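PDB 4ECG: putative iron-regulated protein A from Parabacteroides distasonis ATCC 8503, which is a calcium-binding, imelysin-like protein of the M75 peptidase family that may take part in iron uptake or its regulation. Local coordinates for residues Y14-P27 with M321-Q333. Sequence-based numbering, arbitrary orientation.
Sequences YDFKNLPADSGAKP and MINPTLDSLMVVQ
Phe16 lies across one side of helix 324-343, its ring reached at the edge by CD1 of Leu326, 3.7 Å from CD1 of Phe16, and by CG of Gln333. With CG anti to its own carbonyl carbon (chi1 -70°), the ring runs past Leu329 in the opposite sense, and the selenium of selenomethionine Met330 approaches obliquely, 4.8 Å from the ring centroid, a Met-aromatic contact. Leu19 sends CD2 onto the Leu326 backbone, while CG of Pro20 sits 3.3 Å from OG1 of Thr325.

At the other end, Ile322 works through backbone and side chain together. Its carbonyl O takes a nearly straight bond from Ser23 N (2.6 Å), and its CD1 packs 3.8 Å from Pro27 CD. Ser23 OG donates to Met321 O at 2.7 Å and accepts from Ala25 N, an ST turn of the N-terminal loop, set against the last residues of helix 315-322.

Asn323 joins the two halves. Its OD1 caps helix 324-343 by accepting from Leu326 N, while ND2 gives one hydrogen to Asp22 OD1 (3.1 Å, 172°), on the anti lone pair, and the other to Pro20 O, which ND2 meets from above the carbonyl plane. Replacing this side chain with the methyl of an alanine would probably leave the start of helix 324-343 uncapped and both Pro20 O and Asp22 OD1 without this donor. Asp22 OD1 also forms a salt bridge with Lys378.

The N-terminal loop thus follows the break between helices 315-322 and 324-343 before entering helix 29-68, with helix 355-377 alongside, where Val374 meets Leu19 and Leu368 and Leu372 meet Met330.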
loop_
_atom_site.group_PDB
_atom_site.type_symbol
_atom_site.label_atom_id
_atom_site.label_comp_id
_atom_site.label_asym_id
_atom_site.label_seq_id
_atom_site.Cartn_x
_atom_site.Cartn_y
_atom_site.Cartn_z
ATOM N N TYR A 14 11.942 -13.873 26.288
ATOM C CA TYR A 14 12.568 -12.924 25.310
ATOM C C TYR A 14 11.589 -12.095 24.486
ATOM O O TYR A 14 10.574 -12.588 24.023
ATOM C CB TYR A 14 13.473 -13.613 24.281
ATOM C CG TYR A 14 14.628 -14.367 24.870
ATOM C CD1 TYR A 14 15.565 -13.731 25.706
ATOM C CD2 TYR A 14 14.789 -15.734 24.599
ATOM C CE1 TYR A 14 16.595 -14.446 26.264
ATOM C CE2 TYR A 14 15.831 -16.446 25.143
ATOM C CZ TYR A 14 16.719 -15.801 25.965
ATOM O OH TYR A 14 17.739 -16.543 26.471
ATOM N N ASP A 15 11.944 -10.836 24.260
ATOM C CA ASP A 15 11.221 -9.965 23.324
ATOM C C ASP A 15 12.232 -9.121 22.504
ATOM O O ASP A 15 13.442 -9.259 22.676
ATOM C CB ASP A 15 10.165 -9.110 24.063
ATOM C CG ASP A 15 10.772 -8.037 24.973
ATOM O OD1 ASP A 15 11.910 -7.592 24.777
ATOM O OD2 ASP A 15 10.090 -7.600 25.901
ATOM N N PHE A 16 11.745 -8.264 21.616
ATOM C CA PHE A 16 12.624 -7.482 20.748
ATOM C C PHE A 16 13.637 -6.564 21.436
ATOM O O PHE A 16 14.703 -6.337 20.875
ATOM C CB PHE A 16 11.789 -6.624 19.808
ATOM C CG PHE A 16 11.060 -7.413 18.756
ATOM C CD1 PHE A 16 11.763 -8.234 17.879
ATOM C CD2 PHE A 16 9.686 -7.317 18.628
ATOM C CE1 PHE A 16 11.125 -8.954 16.893
ATOM C CE2 PHE A 16 9.020 -8.056 17.653
ATOM C CZ PHE A 16 9.740 -8.871 16.774
ATOM N N LYS A 17 13.302 -6.051 22.624
ATOM C CA LYS A 17 14.168 -5.156 23.412
ATOM C C LYS A 17 15.000 -5.905 24.468
ATOM O O LYS A 17 15.710 -5.287 25.228
ATOM C CB LYS A 17 13.310 -4.053 24.088
ATOM C CG LYS A 17 12.982 -2.843 23.177
ATOM C CD LYS A 17 11.612 -2.165 23.463
ATOM C CE LYS A 17 11.672 -0.875 24.312
ATOM N NZ LYS A 17 10.684 0.159 23.846
ATOM N N ASN A 18 14.884 -7.241 24.514
ATOM C CA ASN A 18 15.573 -8.122 25.489
ATOM C C ASN A 18 15.911 -9.421 24.751
ATOM O O ASN A 18 15.217 -10.429 24.872
ATOM C CB ASN A 18 14.695 -8.465 26.716
ATOM C CG ASN A 18 14.280 -7.240 27.519
ATOM O OD1 ASN A 18 15.006 -6.782 28.400
ATOM N ND2 ASN A 18 13.086 -6.711 27.226
ATOM N N LEU A 19 16.958 -9.360 23.939
ATOM C CA LEU A 19 17.370 -10.470 23.121
ATOM C C LEU A 19 18.583 -11.143 23.733
ATOM O O LEU A 19 19.319 -10.525 24.537
ATOM C CB LEU A 19 17.706 -9.992 21.708
ATOM C CG LEU A 19 16.504 -9.613 20.857
ATOM C CD1 LEU A 19 16.974 -8.632 19.809
ATOM C CD2 LEU A 19 15.833 -10.819 20.209
ATOM N N PRO A 20 18.799 -12.423 23.356
ATOM C CA PRO A 20 20.082 -13.058 23.699
ATOM C C PRO A 20 21.150 -12.527 22.752
ATOM O O PRO A 20 20.821 -11.864 21.744
ATOM C CB PRO A 20 19.809 -14.553 23.451
ATOM C CG PRO A 20 18.726 -14.595 22.384
ATOM C CD PRO A 20 17.904 -13.338 22.597
ATOM N N ALA A 21 22.399 -12.834 23.076
ATOM C CA ALA A 21 23.564 -12.484 22.261
ATOM C C ALA A 21 23.429 -12.934 20.801
ATOM O O ALA A 21 22.882 -14.022 20.545
ATOM C CB ALA A 21 24.801 -13.128 22.881
ATOM N N ASP A 22 23.889 -12.116 19.843
ATOM C CA ASP A 22 23.963 -12.577 18.434
ATOM C C ASP A 22 24.829 -13.851 18.312
ATOM O O ASP A 22 25.631 -14.144 19.216
ATOM C CB ASP A 22 24.518 -11.491 17.504
ATOM C CG ASP A 22 23.516 -10.350 17.231
ATOM O OD1 ASP A 22 22.370 -10.427 17.760
ATOM O OD2 ASP A 22 23.907 -9.374 16.503
ATOM N N SER A 23 24.694 -14.597 17.205
ATOM C CA SER A 23 25.504 -15.823 17.033
ATOM C C SER A 23 26.992 -15.502 16.871
ATOM O O SER A 23 27.836 -16.204 17.374
ATOM C CB SER A 23 25.032 -16.664 15.842
ATOM O OG SER A 23 25.429 -16.025 14.643
ATOM N N GLY A 24 27.290 -14.408 16.187
ATOM C CA GLY A 24 28.652 -14.049 15.815
ATOM C C GLY A 24 28.849 -14.149 14.313
ATOM O O GLY A 24 29.774 -13.543 13.786
ATOM N N ALA A 25 28.001 -14.941 13.629
ATOM C CA ALA A 25 27.985 -14.987 12.159
ATOM C C ALA A 25 27.513 -13.614 11.666
ATOM O O ALA A 25 26.541 -13.088 12.171
ATOM C CB ALA A 25 27.051 -16.079 11.650
ATOM N N LYS A 26 28.244 -13.022 10.732
ATOM C CA LYS A 26 27.808 -11.840 10.038
ATOM C C LYS A 26 27.751 -12.133 8.547
ATOM O O LYS A 26 28.641 -12.739 8.007
ATOM C CB LYS A 26 28.736 -10.665 10.338
ATOM C CG LYS A 26 28.845 -10.365 11.831
ATOM C CD LYS A 26 29.085 -8.887 12.142
ATOM C CE LYS A 26 29.977 -8.710 13.379
ATOM N NZ LYS A 26 29.878 -7.340 13.958
ATOM N N PRO A 27 26.684 -11.699 7.871
ATOM C CA PRO A 27 26.599 -12.007 6.452
ATOM C C PRO A 27 27.644 -11.273 5.607
ATOM O O PRO A 27 28.036 -10.161 5.928
ATOM C CB PRO A 27 25.187 -11.554 6.079
ATOM C CG PRO A 27 24.805 -10.532 7.086
ATOM C CD PRO A 27 25.548 -10.879 8.338
HETATM N N MSE A 321 20.524 -16.492 10.830
HETATM C CA MSE A 321 21.980 -16.646 10.936
HETATM C C MSE A 321 22.587 -15.727 12.011
HETATM O O MSE A 321 23.446 -16.157 12.766
HETATM C CB MSE A 321 22.609 -16.382 9.545
HETATM C CG MSE A 321 24.163 -16.528 9.397
HETATM SE SE MSE A 321 24.925 -15.315 8.000
HETATM C CE MSE A 321 23.764 -15.980 6.517
ATOM N N ILE A 322 22.145 -14.466 12.077
ATOM C CA ILE A 322 22.677 -13.454 13.026
ATOM C C ILE A 322 22.162 -13.712 14.451
ATOM O O ILE A 322 22.940 -13.736 15.422
ATOM C CB ILE A 322 22.360 -11.994 12.577
ATOM C CG1 ILE A 322 22.997 -11.668 11.222
ATOM C CG2 ILE A 322 22.951 -10.977 13.537
ATOM C CD1 ILE A 322 22.440 -10.445 10.534
ATOM N N ASN A 323 20.858 -13.964 14.575
ATOM C CA ASN A 323 20.239 -14.244 15.884
ATOM C C ASN A 323 18.948 -15.046 15.761
ATOM O O ASN A 323 17.901 -14.457 15.507
ATOM C CB ASN A 323 19.983 -12.919 16.575
ATOM C CG ASN A 323 19.551 -13.082 17.999
ATOM O OD1 ASN A 323 18.656 -13.879 18.288
ATOM N ND2 ASN A 323 20.181 -12.338 18.912
ATOM N N PRO A 324 19.000 -16.394 15.925
ATOM C CA PRO A 324 17.751 -17.216 15.745
ATOM C C PRO A 324 16.523 -16.742 16.532
ATOM O O PRO A 324 15.407 -16.871 16.033
ATOM C CB PRO A 324 18.171 -18.604 16.195
ATOM C CG PRO A 324 19.650 -18.653 15.988
ATOM C CD PRO A 324 20.165 -17.242 16.196
ATOM N N THR A 325 16.729 -16.175 17.721
ATOM C CA THR A 325 15.650 -15.741 18.592
ATOM C C THR A 325 14.950 -14.513 17.994
ATOM O O THR A 325 13.745 -14.448 17.956
ATOM C CB THR A 325 16.161 -15.455 20.028
ATOM O OG1 THR A 325 16.843 -16.610 20.521
ATOM C CG2 THR A 325 15.026 -15.137 20.991
ATOM N N LEU A 326 15.716 -13.543 17.521
ATOM C CA LEU A 326 15.166 -12.362 16.894
ATOM C C LEU A 326 14.365 -12.782 15.672
ATOM O O LEU A 326 13.257 -12.302 15.482
ATOM C CB LEU A 326 16.279 -11.375 16.493
ATOM C CG LEU A 326 15.918 -10.259 15.523
ATOM C CD1 LEU A 326 14.841 -9.359 16.087
ATOM C CD2 LEU A 326 17.194 -9.470 15.243
ATOM N N ASP A 327 14.903 -13.668 14.843
ATOM C CA ASP A 327 14.154 -14.120 13.656
ATOM C C ASP A 327 12.839 -14.820 14.059
ATOM O O ASP A 327 11.754 -14.605 13.483
ATOM C CB ASP A 327 14.972 -15.087 12.799
ATOM C CG ASP A 327 14.120 -15.756 11.742
ATOM O OD1 ASP A 327 13.620 -15.022 10.878
ATOM O OD2 ASP A 327 13.912 -16.984 11.786
ATOM N N SER A 328 12.959 -15.683 15.049
ATOM C CA SER A 328 11.826 -16.432 15.516
ATOM C C SER A 328 10.797 -15.453 16.069
ATOM O O SER A 328 9.615 -15.616 15.813
ATOM C CB SER A 328 12.301 -17.420 16.552
ATOM O OG SER A 328 11.218 -18.152 17.001
ATOM N N LEU A 329 11.241 -14.398 16.756
ATOM C CA LEU A 329 10.286 -13.406 17.273
ATOM C C LEU A 329 9.563 -12.602 16.133
ATOM O O LEU A 329 8.409 -12.170 16.303
ATOM C CB LEU A 329 10.973 -12.458 18.257
ATOM C CG LEU A 329 11.181 -12.916 19.692
ATOM C CD1 LEU A 329 12.045 -11.844 20.352
ATOM C CD2 LEU A 329 9.868 -13.158 20.488
HETATM N N MSE A 330 10.266 -12.408 15.009
HETATM C CA MSE A 330 9.765 -11.760 13.813
HETATM C C MSE A 330 8.798 -12.609 13.046
HETATM O O MSE A 330 7.789 -12.092 12.535
HETATM C CB MSE A 330 10.897 -11.403 12.847
HETATM C CG MSE A 330 11.701 -10.135 13.218
HETATM SE SE MSE A 330 10.760 -8.490 12.940
HETATM C CE MSE A 330 9.820 -8.859 11.296
ATOM N N VAL A 331 9.115 -13.893 12.923
ATOM C CA VAL A 331 8.187 -14.839 12.314
ATOM C C VAL A 331 6.834 -14.774 13.060
ATOM O O VAL A 331 5.812 -14.563 12.439
ATOM C CB VAL A 331 8.786 -16.279 12.304
ATOM C CG1 VAL A 331 7.723 -17.324 11.923
ATOM C CG2 VAL A 331 10.004 -16.308 11.382
ATOM N N VAL A 332 6.861 -14.903 14.392
ATOM C CA VAL A 332 5.660 -14.866 15.234
ATOM C C VAL A 332 4.937 -13.526 15.040
ATOM O O VAL A 332 3.733 -13.477 14.845
ATOM C CB VAL A 332 6.018 -15.125 16.744
ATOM C CG1 VAL A 332 4.927 -14.623 17.701
ATOM C CG2 VAL A 332 6.346 -16.625 17.006
ATOM N N GLN A 333 5.677 -12.437 15.012
ATOM C CA GLN A 333 5.074 -11.119 15.043
ATOM C C GLN A 333 4.391 -10.746 13.739
ATOM O O GLN A 333 3.366 -10.070 13.775
ATOM C CB GLN A 333 6.122 -10.049 15.395
ATOM C CG GLN A 333 5.548 -8.744 15.859
ATOM C CD GLN A 333 4.724 -8.850 17.131
ATOM O OE1 GLN A 333 5.123 -9.486 18.095
ATOM N NE2 GLN A 333 3.563 -8.181 17.144
HETATM O O HOH W 1 25.801 -12.547 14.798
#